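Local atomic coordinates of CYTH domain-containing protein (Pyrococcus horikoshii, PDB entry 2DC4), a protein that is of unknown function but carries a CYTH domain, a fold shared with class IV adenylate cyclases and thiamine triphosphatases, and so probably binds phosphate-rich ligands within its barrel. Residues A[3-14]-A[116-127]. Numbering follows the deposited sequence.
Sequences IEVKFRVNFEDI and RVEKAGDFLDIE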
loop_
_atom_site.group_PDB
_atom_site.type_symbol
_atom_site.label_atom_id
_atom_site.label_comp_id
_atom_site.label_asym_id
_atom_site.label_seq_id
_atom_site.Cartn_x
_atom_site.Cartn_y
_atom_site.Cartn_z
ATOM N N ILE A 3 17.671 -12.478 8.078
ATOM C CA ILE A 3 18.761 -13.428 7.882
ATOM C C ILE A 3 18.157 -14.778 7.516
ATOM O O ILE A 3 17.345 -15.333 8.260
ATOM C CB ILE A 3 19.618 -13.583 9.156
ATOM C CG1 ILE A 3 20.274 -12.243 9.507
ATOM C CG2 ILE A 3 20.688 -14.646 8.940
ATOM C CD1 ILE A 3 21.212 -11.703 8.429
ATOM N N GLU A 4 18.552 -15.308 6.366
ATOM C CA GLU A 4 18.008 -16.580 5.935
ATOM C C GLU A 4 18.852 -17.284 4.885
ATOM O O GLU A 4 19.540 -16.646 4.092
ATOM C CB GLU A 4 16.598 -16.372 5.389
ATOM C CG GLU A 4 16.497 -15.268 4.352
ATOM C CD GLU A 4 15.119 -15.183 3.726
ATOM O OE1 GLU A 4 14.123 -15.203 4.478
ATOM O OE2 GLU A 4 15.034 -15.087 2.484
ATOM N N VAL A 5 18.798 -18.611 4.903
ATOM C CA VAL A 5 19.516 -19.424 3.936
ATOM C C VAL A 5 18.480 -20.322 3.274
ATOM O O VAL A 5 17.626 -20.903 3.945
ATOM C CB VAL A 5 20.591 -20.293 4.609
ATOM C CG1 VAL A 5 21.354 -21.083 3.556
ATOM C CG2 VAL A 5 21.546 -19.402 5.395
ATOM N N LYS A 6 18.560 -20.422 1.954
ATOM C CA LYS A 6 17.627 -21.223 1.172
ATOM C C LYS A 6 18.299 -22.513 0.720
ATOM O O LYS A 6 19.469 -22.503 0.339
ATOM C CB LYS A 6 17.173 -20.428 -0.057
ATOM C CG LYS A 6 16.113 -21.124 -0.908
ATOM C CD LYS A 6 15.807 -20.328 -2.177
ATOM C CE LYS A 6 15.300 -18.933 -1.858
ATOM N NZ LYS A 6 15.018 -18.160 -3.102
ATOM N N PHE A 7 17.552 -23.612 0.758
ATOM C CA PHE A 7 18.068 -24.916 0.346
ATOM C C PHE A 7 17.148 -25.601 -0.656
ATOM O O PHE A 7 15.923 -25.529 -0.542
ATOM C CB PHE A 7 18.226 -25.851 1.553
ATOM C CG PHE A 7 19.136 -25.322 2.626
ATOM C CD1 PHE A 7 18.667 -24.414 3.571
ATOM C CD2 PHE A 7 20.459 -25.742 2.698
ATOM C CE1 PHE A 7 19.502 -23.932 4.576
ATOM C CE2 PHE A 7 21.304 -25.267 3.702
ATOM C CZ PHE A 7 20.825 -24.361 4.643
ATOM N N ARG A 8 17.742 -26.277 -1.636
ATOM C CA ARG A 8 16.954 -27.016 -2.616
ATOM C C ARG A 8 16.745 -28.342 -1.894
ATOM O O ARG A 8 17.707 -28.965 -1.437
ATOM C CB ARG A 8 17.758 -27.208 -3.907
ATOM C CG ARG A 8 16.933 -27.156 -5.177
ATOM C CD ARG A 8 17.807 -26.758 -6.363
ATOM N NE ARG A 8 17.016 -26.143 -7.422
ATOM C CZ ARG A 8 17.434 -25.127 -8.166
ATOM N NH1 ARG A 8 18.635 -24.613 -7.969
ATOM N NH2 ARG A 8 16.647 -24.609 -9.092
ATOM N N VAL A 9 15.498 -28.779 -1.771
ATOM C CA VAL A 9 15.224 -29.996 -1.022
ATOM C C VAL A 9 14.173 -30.916 -1.615
ATOM O O VAL A 9 13.492 -30.569 -2.579
ATOM C CB VAL A 9 14.707 -29.656 0.385
ATOM C CG1 VAL A 9 15.687 -28.763 1.114
ATOM C CG2 VAL A 9 13.341 -28.980 0.266
ATOM N N ASN A 10 14.061 -32.100 -1.022
ATOM C CA ASN A 10 13.023 -33.038 -1.415
ATOM C C ASN A 10 11.934 -32.758 -0.382
ATOM O O ASN A 10 12.124 -32.987 0.818
ATOM C CB ASN A 10 13.479 -34.492 -1.306
ATOM C CG ASN A 10 12.348 -35.469 -1.595
ATOM O OD1 ASN A 10 11.451 -35.654 -0.771
ATOM N ND2 ASN A 10 12.374 -36.082 -2.776
ATOM N N PHE A 11 10.809 -32.237 -0.854
ATOM C CA PHE A 11 9.695 -31.871 0.011
ATOM C C PHE A 11 9.302 -32.873 1.087
ATOM O O PHE A 11 9.303 -32.554 2.276
ATOM C CB PHE A 11 8.455 -31.566 -0.828
ATOM C CG PHE A 11 7.293 -31.089 -0.013
ATOM C CD1 PHE A 11 7.235 -29.772 0.426
ATOM C CD2 PHE A 11 6.290 -31.971 0.372
ATOM C CE1 PHE A 11 6.194 -29.340 1.241
ATOM C CE2 PHE A 11 5.248 -31.552 1.184
ATOM C CZ PHE A 11 5.200 -30.231 1.621
ATOM N N GLU A 12 8.942 -34.081 0.672
ATOM C CA GLU A 12 8.509 -35.099 1.613
ATOM C C GLU A 12 9.547 -35.459 2.673
ATOM O O GLU A 12 9.221 -35.565 3.853
ATOM C CB GLU A 12 8.076 -36.363 0.859
ATOM C CG GLU A 12 6.817 -36.189 0.007
ATOM C CD GLU A 12 7.069 -35.481 -1.317
ATOM O OE1 GLU A 12 6.080 -35.203 -2.036
ATOM O OE2 GLU A 12 8.248 -35.209 -1.647
ATOM N N ASP A 13 10.795 -35.634 2.254
ATOM C CA ASP A 13 11.856 -35.997 3.183
ATOM C C ASP A 13 12.127 -34.919 4.231
ATOM O O ASP A 13 12.187 -35.206 5.426
ATOM C CB ASP A 13 13.152 -36.296 2.418
ATOM C CG ASP A 13 12.982 -37.397 1.384
ATOM O OD1 ASP A 13 12.397 -38.450 1.720
ATOM O OD2 ASP A 13 13.441 -37.217 0.235
ATOM N N ILE A 14 12.277 -33.676 3.786
ATOM C CA ILE A 14 12.570 -32.591 4.714
ATOM C C ILE A 14 11.394 -32.247 5.631
ATOM O O ILE A 14 11.595 -31.852 6.780
ATOM C CB ILE A 14 13.046 -31.333 3.957
ATOM C CG1 ILE A 14 13.879 -30.456 4.894
ATOM C CG2 ILE A 14 11.860 -30.561 3.400
ATOM C CD1 ILE A 14 15.212 -31.079 5.284
ATOM N N ARG A 116 6.787 -25.043 -2.020
ATOM C CA ARG A 116 6.614 -25.819 -3.242
ATOM C C ARG A 116 6.308 -24.708 -4.241
ATOM O O ARG A 116 5.188 -24.202 -4.302
ATOM C CB ARG A 116 5.447 -26.799 -3.107
ATOM C CG ARG A 116 5.580 -27.695 -1.890
ATOM C CD ARG A 116 4.983 -29.067 -2.112
ATOM N NE ARG A 116 5.849 -29.899 -2.939
ATOM C CZ ARG A 116 5.591 -31.165 -3.248
ATOM N NH1 ARG A 116 4.484 -31.743 -2.802
ATOM N NH2 ARG A 116 6.452 -31.859 -3.981
ATOM N N VAL A 117 7.328 -24.323 -4.999
ATOM C CA VAL A 117 7.243 -23.193 -5.943
ATOM C C VAL A 117 6.927 -23.627 -7.377
ATOM O O VAL A 117 7.658 -24.382 -8.017
ATOM C CB VAL A 117 8.575 -22.441 -5.949
ATOM C CG1 VAL A 117 8.429 -21.176 -6.795
ATOM C CG2 VAL A 117 8.976 -22.056 -4.544
ATOM N N GLU A 118 5.767 -23.133 -7.878
ATOM C CA GLU A 118 5.386 -23.401 -9.264
ATOM C C GLU A 118 6.510 -23.000 -10.249
ATOM O O GLU A 118 7.113 -21.935 -10.152
ATOM C CB GLU A 118 4.070 -22.649 -9.572
ATOM C CG GLU A 118 2.834 -23.327 -8.947
ATOM C CD GLU A 118 1.542 -22.731 -9.493
ATOM O OE1 GLU A 118 0.555 -22.711 -8.764
ATOM O OE2 GLU A 118 1.492 -22.380 -10.675
ATOM N N LYS A 119 6.842 -23.946 -11.169
ATOM C CA LYS A 119 7.854 -23.685 -12.208
ATOM C C LYS A 119 9.269 -23.460 -11.653
ATOM O O LYS A 119 10.132 -22.903 -12.314
ATOM C CB LYS A 119 7.421 -22.451 -13.006
ATOM C CG LYS A 119 6.084 -22.660 -13.722
ATOM C CD LYS A 119 5.652 -21.460 -14.559
ATOM C CE LYS A 119 4.278 -21.671 -15.194
ATOM N NZ LYS A 119 3.884 -20.458 -15.922
ATOM N N ALA A 120 9.542 -23.929 -10.440
ATOM C CA ALA A 120 10.880 -23.784 -9.872
ATOM C C ALA A 120 11.319 -25.023 -9.098
ATOM O O ALA A 120 12.442 -25.495 -9.266
ATOM C CB ALA A 120 10.943 -22.556 -8.974
ATOM N N GLY A 121 10.434 -25.549 -8.255
ATOM C CA GLY A 121 10.768 -26.729 -7.476
ATOM C C GLY A 121 10.493 -26.551 -5.994
ATOM O O GLY A 121 9.775 -25.631 -5.604
ATOM N N ASP A 122 11.072 -27.417 -5.166
ATOM C CA ASP A 122 10.857 -27.334 -3.723
ATOM C C ASP A 122 12.075 -26.775 -2.999
ATOM O O ASP A 122 13.207 -27.203 -3.226
ATOM C CB ASP A 122 10.489 -28.711 -3.168
ATOM C CG ASP A 122 9.249 -29.287 -3.830
ATOM O OD1 ASP A 122 8.269 -28.536 -4.004
ATOM O OD2 ASP A 122 9.250 -30.488 -4.172
ATOM N N PHE A 123 11.832 -25.814 -2.114
ATOM C CA PHE A 123 12.911 -25.173 -1.381
ATOM C C PHE A 123 12.544 -24.992 0.075
ATOM O O PHE A 123 11.366 -24.911 0.425
ATOM C CB PHE A 123 13.216 -23.794 -1.974
ATOM C CG PHE A 123 13.566 -23.820 -3.434
ATOM C CD1 PHE A 123 12.572 -23.897 -4.403
ATOM C CD2 PHE A 123 14.896 -23.785 -3.836
ATOM C CE1 PHE A 123 12.904 -23.939 -5.756
ATOM C CE2 PHE A 123 15.236 -23.827 -5.181
ATOM C CZ PHE A 123 14.243 -23.904 -6.142
ATOM N N LEU A 124 13.565 -24.935 0.919
ATOM C CA LEU A 124 13.353 -24.713 2.341
ATOM C C LEU A 124 14.140 -23.475 2.709
ATOM O O LEU A 124 15.338 -23.398 2.447
ATOM C CB LEU A 124 13.872 -25.883 3.189
ATOM C CG LEU A 124 13.930 -25.563 4.696
ATOM C CD1 LEU A 124 12.518 -25.474 5.259
ATOM C CD2 LEU A 124 14.729 -26.630 5.440
ATOM N N ASP A 125 13.464 -22.488 3.286
ATOM C CA ASP A 125 14.149 -21.293 3.733
ATOM C C ASP A 125 14.232 -21.425 5.246
ATOM O O ASP A 125 13.230 -21.708 5.903
ATOM C CB ASP A 125 13.355 -20.028 3.385
ATOM C CG ASP A 125 13.533 -19.605 1.943
ATOM O OD1 ASP A 125 14.694 -19.420 1.521
ATOM O OD2 ASP A 125 12.520 -19.442 1.233
ATOM N N ILE A 126 15.429 -21.267 5.794
ATOM C CA ILE A 126 15.595 -21.324 7.239
ATOM C C ILE A 126 15.913 -19.890 7.633
ATOM O O ILE A 126 16.933 -19.326 7.223
ATOM C CB ILE A 126 16.746 -22.258 7.668
ATOM C CG1 ILE A 126 16.503 -23.672 7.127
ATOM C CG2 ILE A 126 16.841 -22.284 9.200
ATOM C CD1 ILE A 126 17.552 -24.694 7.586
ATOM N N GLU A 127 15.024 -19.304 8.427
ATOM C CA GLU A 127 15.133 -17.913 8.846
ATOM C C GLU A 127 15.351 -17.797 10.356
ATOM O O GLU A 127 14.810 -18.557 11.148
ATOM C CB GLU A 127 13.844 -17.192 8.448
ATOM C CG GLU A 127 13.828 -16.802 6.970
ATOM C CD GLU A 127 12.555 -16.045 6.665
ATOM O OE1 GLU A 127 12.164 -15.209 7.468
ATOM O OE2 GLU A 127 11.959 -16.301 5.620
HETATM O O HOH W 1 10.610 -32.486 -3.590
HETATM O O HOH W 2 4.685 -34.538 -4.305
#
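The guanidinium of Arg116 lies flat on the Phe11 ring, planes 4° and centres 4.1 Å apart. Arg116 CD sits over the same ring face in a CH-pi contact. Bends at chi2 and chi3 (76° at chi3) fold the arginine over the ring and present NE and NH2 side-on to Asp122: NE reaches OD1 at 3.0 Å from above the carboxylate plane, and NH2 meets OD2 on its syn side. A water links Asp122 OD2 to Phe11 N; Arg116 NH1 makes a long salt bridge (3.9 Å) to Glu12 OE1, and a second water joins both. Were Arg116 cut back to an alanine, Asp122 would probably lose its charged mate and one face of Phe11 its cover. Strands 3-8 and 121-127 pair antiparallel, as in Leu124 N to Phe7 O (2.8 Å). Phe7 CE1 meets Ile126 CD1 at 3.7 Å on the face under helix 133-146. On the other face, Phe123 CE2 lies over the guanidinium of Arg8, 3.7 Å from Arg8 NE, planes 51° apart; Arg8 also salt-bridges Glu155. The aliphatic chain of Lys6 flanks Asp125, Lys6 NZ hydrogen-bonding Lys157 O and Asp125 OD2 Tyr159 OH. The first and last strands close the eight-stranded antiparallel barrel, the tunnel fold of CYTH proteins.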